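Side-chain contact in zona pellucida sperm-binding protein 1 (Gallus gallus, PDB 6GF6), which probably cross-links egg coat filaments through homodimers of its ZP-N1 domain, the part of the longer protein described here: residues V35-E38 / R42-V45. The protein carries 2 engineered substitutions. Numbering follows the deposited sequence.
Sequences VLDE and RFEV
F43 reaches from its own strand along V35 to D37. F43 CB sits opposite V35 CB at 4.2 Å, a side-by-side apolar contact on one face of the sheet. With CG anti to the carbonyl carbon (chi1 -62°), the ring starts out beside F43's own backbone N; that N is bonded to O of V35, and the ring edge is thereby brought up to the same oxygen, F43 CD1 lying 3.2 Å from V35 O near the ring plane. Further out, F43 CE1 lies 3.6 Å from D37 OD2, and F43 CZ is almost as near. The carboxylate also meets the ring at its edge, the two planes standing 77° apart, so both oxygens face the C-H rim, which probably carries a slight positive charge, and not the pi face. OD1 of D37 accepts from the backbone N of F39 and T41 in the turn.

V35 and F43 form an antiparallel hydrogen-bonded pair with reciprocal bonds, V35 N to F43 O at 3.0 Å and F43 N to V35 O at 2.8 Å. The pair ties together the beta hairpin of strands 30-36 and 42-44 in the Ig-like ZP-N1 domain. Beside it, V35 CG2 touches V45 CG2 at 3.9 Å, and F65 packs against both valines. On the other face, L36 CD2 lies alongside R42 CG (3.4 Å). R42 NE hydrogen-bonds to OE1 of Q86, and R42 NH1 forms a salt bridge with OE2 of E88.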
loop_
_atom_site.group_PDB
_atom_site.type_symbol
_atom_site.label_atom_id
_atom_site.label_comp_id
_atom_site.label_asym_id
_atom_site.label_seq_id
_atom_site.Cartn_x
_atom_site.Cartn_y
_atom_site.Cartn_z
ATOM N N VAL B 35 7.766 -7.504 11.997
ATOM C CA VAL B 35 9.013 -6.855 11.612
ATOM C C VAL B 35 10.015 -7.001 12.746
ATOM O O VAL B 35 9.675 -6.823 13.921
ATOM C CB VAL B 35 8.771 -5.374 11.267
ATOM C CG1 VAL B 35 10.087 -4.673 10.961
ATOM C CG2 VAL B 35 7.815 -5.253 10.092
ATOM N N LEU B 36 11.254 -7.335 12.397
ATOM C CA LEU B 36 12.324 -7.540 13.365
ATOM C C LEU B 36 13.349 -6.417 13.280
ATOM O O LEU B 36 13.678 -5.944 12.188
ATOM C CB LEU B 36 13.028 -8.881 13.142
ATOM C CG LEU B 36 12.143 -10.123 13.081
ATOM C CD1 LEU B 36 12.998 -11.341 12.768
ATOM C CD2 LEU B 36 11.390 -10.319 14.389
ATOM N N ASP B 37 13.818 -5.965 14.439
ATOM C CA ASP B 37 14.927 -5.026 14.521
ATOM C C ASP B 37 16.171 -5.780 14.981
ATOM O O ASP B 37 16.134 -6.988 15.229
ATOM C CB ASP B 37 14.572 -3.841 15.432
ATOM C CG ASP B 37 14.499 -4.209 16.909
ATOM O OD1 ASP B 37 14.705 -5.385 17.273
ATOM O OD2 ASP B 37 14.200 -3.300 17.713
ATOM N N GLU B 38 17.289 -5.060 15.076
ATOM C CA GLU B 38 18.553 -5.691 15.439
ATOM C C GLU B 38 18.560 -6.232 16.866
ATOM O O GLU B 38 19.481 -6.973 17.224
ATOM C CB GLU B 38 19.706 -4.699 15.244
ATOM C CG GLU B 38 19.632 -3.433 16.092
ATOM C CD GLU B 38 18.894 -2.302 15.397
ATOM O OE1 GLU B 38 18.103 -2.580 14.470
ATOM O OE2 GLU B 38 19.111 -1.131 15.775
ATOM N N ARG B 42 9.770 -7.949 17.988
ATOM C CA ARG B 42 8.815 -8.332 16.956
ATOM C C ARG B 42 7.716 -7.274 16.922
ATOM O O ARG B 42 6.896 -7.191 17.843
ATOM C CB ARG B 42 8.258 -9.728 17.228
ATOM C CG ARG B 42 9.303 -10.834 17.079
ATOM C CD ARG B 42 9.031 -12.049 17.961
ATOM N NE ARG B 42 7.752 -12.699 17.662
ATOM C CZ ARG B 42 6.646 -12.610 18.404
ATOM N NH1 ARG B 42 5.547 -13.249 18.021
ATOM N NH2 ARG B 42 6.623 -11.894 19.526
ATOM N N PHE B 43 7.646 -6.532 15.823
ATOM C CA PHE B 43 6.720 -5.415 15.681
ATOM C C PHE B 43 5.517 -5.855 14.866
ATOM O O PHE B 43 5.666 -6.337 13.741
ATOM C CB PHE B 43 7.372 -4.205 15.006
ATOM C CG PHE B 43 8.516 -3.620 15.764
ATOM C CD1 PHE B 43 9.793 -4.133 15.624
ATOM C CD2 PHE B 43 8.320 -2.541 16.616
ATOM C CE1 PHE B 43 10.856 -3.589 16.328
ATOM C CE2 PHE B 43 9.381 -1.988 17.324
ATOM C CZ PHE B 43 10.651 -2.514 17.178
ATOM N N GLU B 44 4.342 -5.739 15.466
ATOM C CA GLU B 44 3.093 -5.990 14.768
ATOM C C GLU B 44 2.943 -5.026 13.599
ATOM O O GLU B 44 3.350 -3.864 13.668
ATOM C CB GLU B 44 1.915 -5.844 15.731
ATOM C CG GLU B 44 1.836 -7.004 16.701
ATOM C CD GLU B 44 1.660 -8.338 16.012
ATOM O OE1 GLU B 44 2.576 -9.171 16.153
ATOM O OE2 GLU B 44 0.657 -8.531 15.286
ATOM N N VAL B 45 2.405 -5.532 12.505
ATOM C CA VAL B 45 2.183 -4.747 11.300
ATOM C C VAL B 45 0.755 -4.219 11.289
ATOM O O VAL B 45 -0.202 -4.995 11.397
ATOM C CB VAL B 45 2.469 -5.592 10.053
ATOM C CG1 VAL B 45 2.046 -4.853 8.807
ATOM C CG2 VAL B 45 3.945 -5.973 10.005
#